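Local coordinates for protein cephalosporin acylase (Bacillus halodurans, PDB 2NLZ) that probably cleaves amide bonds as an N-terminal nucleophile hydrolase of the gamma-glutamyltranspeptidase family, although its true substrate is not established, at residues Q272-V275 with A276-L280; N281-K284 with G285-F288; K299-E302 with A303-A307; F308-G311 with M312-T316; Y333-E336 with R337-E340. The protein carries 1 engineered substitution. One frame throughout, in Å; residues are numbered along the deposited sequence.

Interactions 1 and 2 follow one another along helix 274-283 and the turn that leaves it, interactions 3 and 4 share helix 294-314, and interaction 5 occupies helix 331-338. Interactions 1, 3 and 4 are largely buried: Ala279, Ala307, Met304, Val275 and Phe308 pack where the first two helices meet, with centres of interactions 1 and 3 about 10 Å apart. Interactions 2 and 5 lie farther out and are partly exposed. Chemistry follows this placing. Interaction 1 is mostly apolar apart from Glu278, interaction 3 adds an enclosed salt bridge, interaction 4 a sulfur-aromatic contact, and interaction 5 a tyrosine-arginine pair that reaches Asp310 of interaction 4.

Interaction 1: Q272-V275 with A276-L280; sequences QGLV and ALEAL
Leu274 and Glu278 meet one helical turn apart, each with CG anti to its own backbone N (chi1 -160° and -176°). Because Glu278 stays extended beyond CG (chi2 -173°), its carboxylate reaches the leucine branch, and OE1 lies 3.8 Å from Leu274 CD1. The two side chains cross at a slant, an apolar methyl against one oxygen of the acid. These residues belong to the early part of helix 274-283, where Leu277 N bonds to Gly273 O (3.3 Å), Glu278 N to Leu274 O (2.8 Å) and Ala279 N to Val275 O (2.9 Å), the i to i-4 pattern of an alpha-helix. Small side chains hug the carbonyls of the preceding turn: Ala276 CB is 3.4 Å from Gly273 O, and Ala279 CB is 3.3 Å from Val275 O. Every touching residue is buried. Leu274 and Leu277 pack on Ile255 of strand 250-259, whereas Val275 and Ala279 turn to Met304 of helix 294-314, so the helix lies between strand and helix. The other oxygen, Glu278 OE2, sits close to Asp310 OD2, and this proximity may raise the proton affinity of Glu278, since Asp310 has cationic and hydroxyl partners.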
loop_
_atom_site.group_PDB
_atom_site.type_symbol
_atom_site.label_atom_id
_atom_site.label_comp_id
_atom_site.label_asym_id
_atom_site.label_seq_id
_atom_site.Cartn_x
_atom_site.Cartn_y
_atom_site.Cartn_z
ATOM N N GLN D 272 -13.437 -33.385 8.953
ATOM C CA GLN D 272 -12.774 -33.217 7.649
ATOM C C GLN D 272 -11.303 -32.786 7.724
ATOM O O GLN D 272 -10.699 -32.447 6.696
ATOM C CB GLN D 272 -13.569 -32.257 6.740
ATOM C CG GLN D 272 -13.479 -30.769 7.117
ATOM C CD GLN D 272 -13.934 -29.841 6.009
ATOM O OE1 GLN D 272 -14.541 -28.811 6.269
ATOM N NE2 GLN D 272 -13.624 -30.190 4.770
ATOM N N GLY D 273 -10.728 -32.819 8.926
ATOM C CA GLY D 273 -9.337 -32.417 9.142
ATOM C C GLY D 273 -8.347 -33.184 8.290
ATOM O O GLY D 273 -7.280 -32.681 7.943
ATOM N N LEU D 274 -8.722 -34.417 7.962
ATOM C CA LEU D 274 -8.021 -35.268 7.013
ATOM C C LEU D 274 -7.494 -34.494 5.795
ATOM O O LEU D 274 -6.363 -34.712 5.362
ATOM C CB LEU D 274 -8.998 -36.352 6.550
ATOM C CG LEU D 274 -8.503 -37.646 5.924
ATOM C CD1 LEU D 274 -8.028 -37.438 4.496
ATOM C CD2 LEU D 274 -7.412 -38.189 6.789
ATOM N N VAL D 275 -8.329 -33.602 5.259
ATOM C CA VAL D 275 -8.024 -32.842 4.046
ATOM C C VAL D 275 -6.774 -32.002 4.220
ATOM O O VAL D 275 -5.874 -32.048 3.389
ATOM C CB VAL D 275 -9.207 -31.950 3.614
ATOM C CG1 VAL D 275 -8.827 -31.089 2.424
ATOM C CG2 VAL D 275 -10.416 -32.810 3.274
ATOM N N ALA D 276 -6.717 -31.253 5.314
ATOM C CA ALA D 276 -5.530 -30.470 5.649
ATOM C C ALA D 276 -4.294 -31.348 5.655
ATOM O O ALA D 276 -3.306 -31.039 5.000
ATOM C CB ALA D 276 -5.700 -29.799 7.004
ATOM N N LEU D 277 -4.387 -32.456 6.388
ATOM C CA LEU D 277 -3.318 -33.449 6.521
ATOM C C LEU D 277 -2.803 -34.018 5.188
ATOM O O LEU D 277 -1.596 -34.022 4.923
ATOM C CB LEU D 277 -3.794 -34.575 7.440
ATOM C CG LEU D 277 -3.324 -34.556 8.896
ATOM C CD1 LEU D 277 -3.070 -33.173 9.401
ATOM C CD2 LEU D 277 -4.323 -35.244 9.786
ATOM N N GLU D 278 -3.723 -34.487 4.352
ATOM C CA GLU D 278 -3.379 -35.002 3.035
ATOM C C GLU D 278 -2.750 -33.915 2.148
ATOM O O GLU D 278 -1.725 -34.151 1.494
ATOM C CB GLU D 278 -4.614 -35.604 2.360
ATOM C CG GLU D 278 -4.326 -36.244 1.012
ATOM C CD GLU D 278 -5.585 -36.686 0.297
ATOM O OE1 GLU D 278 -6.610 -36.946 0.962
ATOM O OE2 GLU D 278 -5.549 -36.768 -0.940
ATOM N N ALA D 279 -3.358 -32.730 2.140
ATOM C CA ALA D 279 -2.802 -31.598 1.407
ATOM C C ALA D 279 -1.373 -31.302 1.856
ATOM O O ALA D 279 -0.470 -31.235 1.023
ATOM C CB ALA D 279 -3.686 -30.366 1.540
ATOM N N LEU D 280 -1.160 -31.161 3.163
ATOM C CA LEU D 280 0.198 -30.952 3.680
ATOM C C LEU D 280 1.149 -32.053 3.223
ATOM O O LEU D 280 2.326 -31.787 2.941
ATOM C CB LEU D 280 0.236 -30.840 5.212
ATOM C CG LEU D 280 0.235 -29.463 5.892
ATOM C CD1 LEU D 280 0.739 -28.370 4.953
ATOM C CD2 LEU D 280 -1.142 -29.108 6.425
#

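Interaction 2: N281-K284 with G285-F288; sequences NIVK and GFEF
Val283 meets both phenylalanines of the loop that follows it, through its branch CG2 and its carbonyl oxygen. The branch abuts the rim of the Phe288 ring, near the ring plane, with CG2 3.5 Å from CZ; the two side chains cross at about a right angle. Phe286 is approached less closely, Val283 CG2 standing 4.3 Å from its CD2. With CG anti to the carbonyl carbon (chi1 -55°), the Phe286 ring swings back along the Val283 carbonyl, and CD2 lies 3.8 Å from Val283 O. That same oxygen accepts the hydrogen bond of Phe286 N (3.1 Å, N-H...O 154°), which closes a type I beta turn from Val283 to Phe286. The donor stands well above the carbonyl plane, about 50° out of it, as the chain turns off the helical path.

The other side of the turn is looser. Gly285, with no side chain, and Glu287, which is poorly ordered, are exposed, and neither adds a side-chain contact to the first segment. Lys284 points away from the loop residues; its chain bends near the tip and NZ finds the carbonyl oxygen of Asp258. Arg260 NH2 donates a hydrogen bond to Phe286 O.

The turn leads the chain out of helix 274-283 against strand 250-259, through Tyr259, which touches both Val283 and Phe288, while Phe286 and Phe288 both pack on Lys299 of helix 294-314 and Phe286 also touches Arg338 of helix 331-338.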
loop_
_atom_site.group_PDB
_atom_site.type_symbol
_atom_site.label_atom_id
_atom_site.label_comp_id
_atom_site.label_asym_id
_atom_site.label_seq_id
_atom_site.Cartn_x
_atom_site.Cartn_y
_atom_site.Cartn_z
ATOM N N ASN D 281 0.621 -33.274 3.132
ATOM C CA ASN D 281 1.409 -34.444 2.763
ATOM C C ASN D 281 1.808 -34.445 1.286
ATOM O O ASN D 281 2.900 -34.881 0.926
ATOM C CB ASN D 281 0.633 -35.714 3.107
ATOM C CG ASN D 281 1.515 -36.793 3.674
ATOM O OD1 ASN D 281 2.516 -36.512 4.350
ATOM N ND2 ASN D 281 1.143 -38.046 3.415
ATOM N N ILE D 282 0.906 -33.961 0.439
ATOM C CA ILE D 282 1.210 -33.725 -0.967
ATOM C C ILE D 282 2.261 -32.613 -1.102
ATOM O O ILE D 282 3.275 -32.779 -1.773
ATOM C CB ILE D 282 -0.068 -33.354 -1.760
ATOM C CG1 ILE D 282 -1.054 -34.525 -1.783
ATOM C CG2 ILE D 282 0.274 -32.999 -3.178
ATOM C CD1 ILE D 282 -2.483 -34.143 -2.150
ATOM N N VAL D 283 2.030 -31.492 -0.429
ATOM C CA VAL D 283 2.886 -30.319 -0.572
ATOM C C VAL D 283 4.279 -30.512 0.067
ATOM O O VAL D 283 5.245 -29.857 -0.317
ATOM C CB VAL D 283 2.159 -29.034 -0.063
ATOM C CG1 VAL D 283 2.630 -28.614 1.334
ATOM C CG2 VAL D 283 2.341 -27.907 -1.038
ATOM N N LYS D 284 4.356 -31.441 1.019
ATOM C CA LYS D 284 5.578 -31.853 1.730
ATOM C C LYS D 284 6.771 -32.172 0.823
ATOM O O LYS D 284 7.917 -31.949 1.204
ATOM C CB LYS D 284 5.244 -33.115 2.522
ATOM C CG LYS D 284 6.103 -33.431 3.699
ATOM C CD LYS D 284 5.289 -34.321 4.634
ATOM C CE LYS D 284 5.674 -35.790 4.568
ATOM N NZ LYS D 284 6.572 -36.168 5.705
ATOM N N GLY D 285 6.496 -32.720 -0.360
ATOM C CA GLY D 285 7.541 -33.132 -1.294
ATOM C C GLY D 285 8.210 -32.008 -2.064
ATOM O O GLY D 285 9.247 -32.213 -2.689
ATOM N N PHE D 286 7.612 -30.822 -2.039
ATOM C CA PHE D 286 8.239 -29.633 -2.602
ATOM C C PHE D 286 8.966 -28.845 -1.517
ATOM O O PHE D 286 8.573 -28.861 -0.348
ATOM C CB PHE D 286 7.193 -28.712 -3.222
ATOM C CG PHE D 286 6.313 -29.370 -4.245
ATOM C CD1 PHE D 286 6.855 -29.938 -5.399
ATOM C CD2 PHE D 286 4.929 -29.369 -4.083
ATOM C CE1 PHE D 286 6.035 -30.521 -6.365
ATOM C CE2 PHE D 286 4.095 -29.946 -5.045
ATOM C CZ PHE D 286 4.649 -30.527 -6.191
ATOM N N GLU D 287 10.025 -28.151 -1.914
ATOM C CA GLU D 287 10.665 -27.164 -1.051
ATOM C C GLU D 287 10.064 -25.796 -1.396
ATOM O O GLU D 287 9.429 -25.644 -2.445
ATOM C CB GLU D 287 12.194 -27.171 -1.242
ATOM C CG GLU D 287 12.884 -28.534 -1.064
ATOM C CD GLU D 287 12.816 -29.062 0.362
ATOM O OE1 GLU D 287 12.888 -28.252 1.311
ATOM O OE2 GLU D 287 12.696 -30.294 0.533
ATOM N N PHE D 288 10.243 -24.805 -0.524
ATOM C CA PHE D 288 9.639 -23.479 -0.746
ATOM C C PHE D 288 10.597 -22.305 -0.532
ATOM O O PHE D 288 10.892 -21.550 -1.470
ATOM C CB PHE D 288 8.378 -23.314 0.109
ATOM C CG PHE D 288 7.289 -24.269 -0.258
ATOM C CD1 PHE D 288 6.530 -24.064 -1.402
ATOM C CD2 PHE D 288 7.041 -25.392 0.513
ATOM C CE1 PHE D 288 5.535 -24.950 -1.764
ATOM C CE2 PHE D 288 6.038 -26.283 0.151
ATOM C CZ PHE D 288 5.289 -26.058 -0.994
#

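Interaction 3: K299-E302 with A303-A307; sequences KQIE and AMKLA
Glu302 and Lys305 form an i to i+3 salt bridge on the alpha-helix 294-314, their side chains lying side by side and pointing the same way. The lysine NZ sits 2.5 Å from Glu302 OE1, on the syn lone pair, the side facing the second oxygen. Glu302 bends at chi2 (-69°), which folds the carboxylate along the helix toward the lysine. Both ends of the pair are buried, and both have a second partner on the same residue: the backbone N of Leu346 donates to Glu302 OE2, while Lys305 NZ donates to Leu346 O. The acid and the base thus engage the N-H and the C=O of a single residue.

Backbone groups are paired regularly. Ala303 N bonds to Lys299 O (2.9 Å), Met304 N to Gln300 O (3.0 Å), Lys305 N to Ile301 O (3.0 Å) and Leu306 N to Glu302 O (3.1 Å). Away from the salt bridge, Gln300 OE1 takes the indole N-H of Trp471, and Lys299 NZ pairs with Asp295. Met304 packs on Met449 of helix 444-457. Lys305 passes its aliphatic part over the preceding turn, with CD 3.8 Å from Ile301 CG2.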
loop_
_atom_site.group_PDB
_atom_site.type_symbol
_atom_site.label_atom_id
_atom_site.label_comp_id
_atom_site.label_asym_id
_atom_site.label_seq_id
_atom_site.Cartn_x
_atom_site.Cartn_y
_atom_site.Cartn_z
ATOM N N LYS D 299 1.584 -24.330 -5.710
ATOM C CA LYS D 299 1.687 -25.644 -5.076
ATOM C C LYS D 299 0.701 -25.788 -3.903
ATOM O O LYS D 299 0.022 -26.814 -3.798
ATOM C CB LYS D 299 3.128 -25.938 -4.657
ATOM C CG LYS D 299 4.077 -26.137 -5.832
ATOM C CD LYS D 299 5.531 -25.983 -5.395
ATOM C CE LYS D 299 6.487 -26.234 -6.544
ATOM N NZ LYS D 299 7.881 -25.942 -6.122
ATOM N N GLN D 300 0.605 -24.758 -3.052
ATOM C CA GLN D 300 -0.406 -24.722 -1.994
ATOM C C GLN D 300 -1.764 -25.068 -2.580
ATOM O O GLN D 300 -2.331 -26.104 -2.244
ATOM C CB GLN D 300 -0.500 -23.339 -1.332
ATOM C CG GLN D 300 0.593 -23.005 -0.342
ATOM C CD GLN D 300 0.372 -21.673 0.368
ATOM O OE1 GLN D 300 0.133 -20.659 -0.271
ATOM N NE2 GLN D 300 0.470 -21.673 1.694
ATOM N N ILE D 301 -2.252 -24.203 -3.472
ATOM C CA ILE D 301 -3.595 -24.304 -4.081
ATOM C C ILE D 301 -3.834 -25.639 -4.811
ATOM O O ILE D 301 -4.896 -26.251 -4.666
ATOM C CB ILE D 301 -3.889 -23.087 -5.029
ATOM C CG1 ILE D 301 -3.960 -21.785 -4.236
ATOM C CG2 ILE D 301 -5.195 -23.250 -5.787
ATOM C CD1 ILE D 301 -3.713 -20.537 -5.069
ATOM N N GLU D 302 -2.841 -26.104 -5.564
ATOM C CA GLU D 302 -2.981 -27.380 -6.266
ATOM C C GLU D 302 -3.101 -28.584 -5.338
ATOM O O GLU D 302 -3.986 -29.418 -5.530
ATOM C CB GLU D 302 -1.849 -27.579 -7.263
ATOM C CG GLU D 302 -1.831 -26.557 -8.389
ATOM C CD GLU D 302 -2.997 -26.691 -9.361
ATOM O OE1 GLU D 302 -4.140 -26.305 -9.017
ATOM O OE2 GLU D 302 -2.750 -27.165 -10.490
ATOM N N ALA D 303 -2.222 -28.652 -4.335
ATOM C CA ALA D 303 -2.233 -29.720 -3.325
ATOM C C ALA D 303 -3.551 -29.751 -2.568
ATOM O O ALA D 303 -4.160 -30.810 -2.380
ATOM C CB ALA D 303 -1.066 -29.556 -2.350
ATOM N N MET D 304 -3.992 -28.572 -2.147
ATOM C CA MET D 304 -5.258 -28.446 -1.449
ATOM C C MET D 304 -6.376 -29.008 -2.303
ATOM O O MET D 304 -7.191 -29.788 -1.817
ATOM C CB MET D 304 -5.538 -26.984 -1.071
ATOM C CG MET D 304 -6.852 -26.751 -0.317
ATOM S SD MET D 304 -7.176 -27.944 1.003
ATOM C CE MET D 304 -5.869 -27.558 2.166
ATOM N N LYS D 305 -6.387 -28.626 -3.575
ATOM C CA LYS D 305 -7.419 -29.059 -4.502
ATOM C C LYS D 305 -7.536 -30.570 -4.559
ATOM O O LYS D 305 -8.629 -31.099 -4.394
ATOM C CB LYS D 305 -7.187 -28.472 -5.895
ATOM C CG LYS D 305 -7.807 -27.098 -6.073
ATOM C CD LYS D 305 -7.097 -26.294 -7.144
ATOM C CE LYS D 305 -7.436 -26.781 -8.542
ATOM N NZ LYS D 305 -6.595 -26.098 -9.569
ATOM N N LEU D 306 -6.416 -31.260 -4.752
ATOM C CA LEU D 306 -6.439 -32.719 -4.874
ATOM C C LEU D 306 -6.951 -33.400 -3.608
ATOM O O LEU D 306 -7.783 -34.304 -3.670
ATOM C CB LEU D 306 -5.058 -33.252 -5.247
ATOM C CG LEU D 306 -4.495 -32.721 -6.573
ATOM C CD1 LEU D 306 -2.965 -32.772 -6.582
ATOM C CD2 LEU D 306 -5.105 -33.459 -7.780
ATOM N N ALA D 307 -6.464 -32.924 -2.467
ATOM C CA ALA D 307 -6.850 -33.439 -1.169
ATOM C C ALA D 307 -8.329 -33.219 -0.860
ATOM O O ALA D 307 -8.973 -34.069 -0.234
ATOM C CB ALA D 307 -5.987 -32.801 -0.089
#

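Interaction 4: F308-G311 with M312-T316; sequences FVDG and MKYVT
The chain from Phe308 to Tyr314 is helical, with hydrogen bonds of uneven quality. Met312 N to Phe308 O (2.9 Å) and Tyr314 N to Asp310 O (2.9 Å) are sound, but Lys313 N is shared weakly between Val309 O and Asp310 O. Val315, the first residue to leave helical angles, still donates through its N to Gly311 O (3.0 Å), with the donor above the carbonyl plane.

Among the side chains, Met312 SD approaches the Phe308 ring obliquely, 4.8 Å from its centroid, and comes within 3.7 Å of Phe308 CD1. Asp310 and Tyr314 both hold CG anti to the carbonyl carbon (chi1 -83° and -57°), which sends them the same way; they run side by side, carboxylate and ring planes 46° apart, with OD1 3.9 Å from Tyr314 CE2. Lys313 CG lies over the centre of the tyrosine ring, 3.5 Å above its plane. The aspartate itself is well supplied: Gly351 N donates to OD1, and OD2 meets both Tyr333 and Arg337. Phe308 packs on Val275, and Val315 on Leu274, so both sit against helix 274-283. This is the C-terminal end of helix 294-314, with an i to i+4 Met-aromatic contact on its side.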
loop_
_atom_site.group_PDB
_atom_site.type_symbol
_atom_site.label_atom_id
_atom_site.label_comp_id
_atom_site.label_asym_id
_atom_site.label_seq_id
_atom_site.Cartn_x
_atom_site.Cartn_y
_atom_site.Cartn_z
ATOM N N PHE D 308 -8.866 -32.082 -1.289
ATOM C CA PHE D 308 -10.224 -31.721 -0.921
ATOM C C PHE D 308 -11.257 -32.585 -1.639
ATOM O O PHE D 308 -12.284 -32.946 -1.055
ATOM C CB PHE D 308 -10.493 -30.234 -1.163
ATOM C CG PHE D 308 -11.286 -29.573 -0.068
ATOM C CD1 PHE D 308 -12.498 -30.101 0.357
ATOM C CD2 PHE D 308 -10.820 -28.410 0.533
ATOM C CE1 PHE D 308 -13.234 -29.490 1.377
ATOM C CE2 PHE D 308 -11.549 -27.782 1.555
ATOM C CZ PHE D 308 -12.757 -28.331 1.979
ATOM N N VAL D 309 -10.981 -32.926 -2.896
ATOM C CA VAL D 309 -11.905 -33.769 -3.652
ATOM C C VAL D 309 -11.802 -35.225 -3.181
ATOM O O VAL D 309 -12.753 -36.007 -3.308
ATOM C CB VAL D 309 -11.728 -33.631 -5.173
ATOM C CG1 VAL D 309 -13.013 -34.040 -5.876
ATOM C CG2 VAL D 309 -11.441 -32.204 -5.528
ATOM N N ASP D 310 -10.655 -35.568 -2.605
ATOM C CA ASP D 310 -10.493 -36.844 -1.931
ATOM C C ASP D 310 -11.298 -36.877 -0.665
ATOM O O ASP D 310 -12.090 -37.793 -0.464
ATOM C CB ASP D 310 -9.032 -37.111 -1.602
ATOM C CG ASP D 310 -8.285 -37.694 -2.764
ATOM O OD1 ASP D 310 -8.948 -38.159 -3.717
ATOM O OD2 ASP D 310 -7.043 -37.693 -2.731
ATOM N N GLY D 311 -11.101 -35.874 0.182
ATOM C CA GLY D 311 -11.829 -35.772 1.449
ATOM C C GLY D 311 -13.337 -35.744 1.272
ATOM O O GLY D 311 -14.069 -36.328 2.069
ATOM N N MET D 312 -13.800 -35.079 0.213
ATOM C CA MET D 312 -15.233 -34.981 -0.069
ATOM C C MET D 312 -15.807 -36.294 -0.584
ATOM O O MET D 312 -16.993 -36.576 -0.398
ATOM C CB MET D 312 -15.518 -33.846 -1.053
ATOM C CG MET D 312 -15.997 -32.571 -0.395
ATOM S SD MET D 312 -15.523 -31.156 -1.392
ATOM C CE MET D 312 -17.004 -30.136 -1.297
ATOM N N LYS D 313 -14.957 -37.089 -1.226
ATOM C CA LYS D 313 -15.356 -38.382 -1.759
ATOM C C LYS D 313 -15.423 -39.429 -0.644
ATOM O O LYS D 313 -16.395 -40.183 -0.549
ATOM C CB LYS D 313 -14.380 -38.821 -2.867
ATOM C CG LYS D 313 -14.619 -40.214 -3.459
ATOM C CD LYS D 313 -15.703 -40.226 -4.543
ATOM C CE LYS D 313 -15.995 -41.648 -5.054
ATOM N NZ LYS D 313 -14.803 -42.310 -5.689
ATOM N N TYR D 314 -14.405 -39.453 0.212
ATOM C CA TYR D 314 -14.209 -40.586 1.109
ATOM C C TYR D 314 -14.565 -40.374 2.586
ATOM O O TYR D 314 -14.948 -41.332 3.259
ATOM C CB TYR D 314 -12.774 -41.122 0.985
ATOM C CG TYR D 314 -12.389 -41.533 -0.420
ATOM C CD1 TYR D 314 -12.996 -42.628 -1.046
ATOM C CD2 TYR D 314 -11.414 -40.835 -1.124
ATOM C CE1 TYR D 314 -12.642 -43.009 -2.345
ATOM C CE2 TYR D 314 -11.054 -41.205 -2.420
ATOM C CZ TYR D 314 -11.671 -42.287 -3.023
ATOM O OH TYR D 314 -11.304 -42.634 -4.302
ATOM N N VAL D 315 -14.433 -39.143 3.085
ATOM C CA VAL D 315 -14.589 -38.883 4.526
ATOM C C VAL D 315 -16.044 -38.829 4.984
ATOM O O VAL D 315 -16.845 -38.033 4.488
ATOM C CB VAL D 315 -13.807 -37.632 5.003
ATOM C CG1 VAL D 315 -14.168 -37.269 6.437
ATOM C CG2 VAL D 315 -12.304 -37.871 4.892
ATOM N N THR D 316 -16.355 -39.716 5.924
ATOM C CA THR D 316 -17.656 -39.822 6.570
ATOM C C THR D 316 -17.491 -40.654 7.852
ATOM O O THR D 316 -16.360 -40.952 8.254
ATOM C CB THR D 316 -18.685 -40.488 5.641
ATOM O OG1 THR D 316 -19.941 -40.587 6.320
ATOM C CG2 THR D 316 -18.220 -41.878 5.224
#

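Interaction 5: Y333-E336 with R337-E340; sequences YATE and RRKE
Arg337 folds back over Tyr333, four residues earlier on helix 331-338, and the two side chains lie alongside one another, pointing the same way. From CB, which lies 3.7 Å from Ala334 O, the chain turns CG anti to the carbonyl carbon (chi1 -58°). That carries CG over one face of the tyrosine ring, 3.9 Å from the centroid and 20° off the normal, a CH-pi contact. Bends at chi2 and chi3 keep the chain close to the phenol: CD is 3.3 Å from Tyr333 OH, and NE 3.8 Å from the same oxygen. The guanidinium ends nearly parallel to the ring, the planes 11° apart. At its tip NH1 forms a salt bridge with Asp310 OD2 and NH2 donates to the carbonyl oxygen of Glu349, while Glu340 OE1 stands in plane at the edge, a long 3.9 Å from NH2.

Arg338 takes another course. One face of its guanidinium covers the backbone at Thr335, CA 3.5 Å above the plane, and NE donates to Ile282 O of helix 274-283. On the exposed side Glu336 OE2 and Lys339 NZ make only a long salt bridge.

Buried charge pairing thus centres on Arg337 and Asp310 OD2, where phenol and guanidinium converge, and would probably favour the ionised form of Asp310 despite the nearby Glu278; the outer pairs are long and probably contribute less.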
loop_
_atom_site.group_PDB
_atom_site.type_symbol
_atom_site.label_atom_id
_atom_site.label_comp_id
_atom_site.label_asym_id
_atom_site.label_seq_id
_atom_site.Cartn_x
_atom_site.Cartn_y
_atom_site.Cartn_z
ATOM N N TYR D 333 0.898 -42.503 -1.634
ATOM C CA TYR D 333 -0.302 -41.893 -2.196
ATOM C C TYR D 333 -0.130 -40.379 -2.326
ATOM O O TYR D 333 -0.656 -39.757 -3.252
ATOM C CB TYR D 333 -1.533 -42.209 -1.358
ATOM C CG TYR D 333 -2.802 -41.604 -1.912
ATOM C CD1 TYR D 333 -3.184 -41.835 -3.229
ATOM C CD2 TYR D 333 -3.622 -40.799 -1.117
ATOM C CE1 TYR D 333 -4.342 -41.282 -3.741
ATOM C CE2 TYR D 333 -4.792 -40.239 -1.623
ATOM C CZ TYR D 333 -5.145 -40.488 -2.933
ATOM O OH TYR D 333 -6.295 -39.947 -3.453
ATOM N N ALA D 334 0.599 -39.788 -1.391
ATOM C CA ALA D 334 0.975 -38.391 -1.513
ATOM C C ALA D 334 1.730 -38.209 -2.827
ATOM O O ALA D 334 1.358 -37.376 -3.655
ATOM C CB ALA D 334 1.835 -37.962 -0.327
ATOM N N THR D 335 2.765 -39.031 -3.016
ATOM C CA THR D 335 3.576 -39.046 -4.237
ATOM C C THR D 335 2.718 -39.197 -5.504
ATOM O O THR D 335 2.950 -38.499 -6.491
ATOM C CB THR D 335 4.673 -40.153 -4.184
ATOM O OG1 THR D 335 5.326 -40.129 -2.909
ATOM C CG2 THR D 335 5.720 -39.941 -5.268
ATOM N N GLU D 336 1.723 -40.084 -5.455
ATOM C CA GLU D 336 0.806 -40.320 -6.579
ATOM C C GLU D 336 0.011 -39.087 -7.012
ATOM O O GLU D 336 -0.112 -38.809 -8.206
ATOM C CB GLU D 336 -0.158 -41.465 -6.249
ATOM C CG GLU D 336 0.357 -42.843 -6.628
ATOM C CD GLU D 336 0.125 -43.151 -8.088
ATOM O OE1 GLU D 336 -1.053 -43.295 -8.479
ATOM O OE2 GLU D 336 1.117 -43.246 -8.841
ATOM N N ARG D 337 -0.536 -38.368 -6.037
ATOM C CA ARG D 337 -1.309 -37.157 -6.291
ATOM C C ARG D 337 -0.407 -35.999 -6.723
ATOM O O ARG D 337 -0.779 -35.205 -7.585
ATOM C CB ARG D 337 -2.065 -36.756 -5.024
ATOM C CG ARG D 337 -3.007 -37.815 -4.475
ATOM C CD ARG D 337 -4.459 -37.413 -4.641
ATOM N NE ARG D 337 -4.889 -37.466 -6.032
ATOM C CZ ARG D 337 -6.053 -37.005 -6.479
ATOM N NH1 ARG D 337 -6.918 -36.454 -5.645
ATOM N NH2 ARG D 337 -6.351 -37.090 -7.766
ATOM N N ARG D 338 0.780 -35.916 -6.116
ATOM C CA ARG D 338 1.765 -34.857 -6.381
ATOM C C ARG D 338 2.336 -34.919 -7.801
ATOM O O ARG D 338 2.843 -33.924 -8.325
ATOM C CB ARG D 338 2.865 -34.879 -5.301
ATOM C CG ARG D 338 4.252 -34.421 -5.719
ATOM C CD ARG D 338 5.116 -34.067 -4.517
ATOM N NE ARG D 338 4.735 -34.768 -3.286
ATOM C CZ ARG D 338 5.274 -35.906 -2.866
ATOM N NH1 ARG D 338 4.865 -36.456 -1.730
ATOM N NH2 ARG D 338 6.219 -36.498 -3.583
ATOM N N LYS D 339 2.230 -36.089 -8.425
ATOM C CA LYS D 339 2.595 -36.252 -9.830
ATOM C C LYS D 339 1.569 -35.597 -10.748
ATOM O O LYS D 339 1.878 -35.266 -11.889
ATOM C CB LYS D 339 2.752 -37.731 -10.196
ATOM C CG LYS D 339 4.118 -38.324 -9.846
ATOM C CD LYS D 339 4.412 -39.585 -10.660
ATOM C CE LYS D 339 3.416 -40.702 -10.369
ATOM N NZ LYS D 339 3.532 -41.795 -11.368
ATOM N N GLU D 340 0.351 -35.403 -10.248
ATOM C CA GLU D 340 -0.677 -34.740 -11.040
ATOM C C GLU D 340 -0.553 -33.219 -11.024
ATOM O O GLU D 340 -1.193 -32.535 -11.826
ATOM C CB GLU D 340 -2.083 -35.179 -10.627
ATOM C CG GLU D 340 -2.385 -36.632 -10.961
ATOM C CD GLU D 340 -3.828 -36.852 -11.355
ATOM O OE1 GLU D 340 -4.372 -37.925 -11.020
ATOM O OE2 GLU D 340 -4.416 -35.956 -12.002
#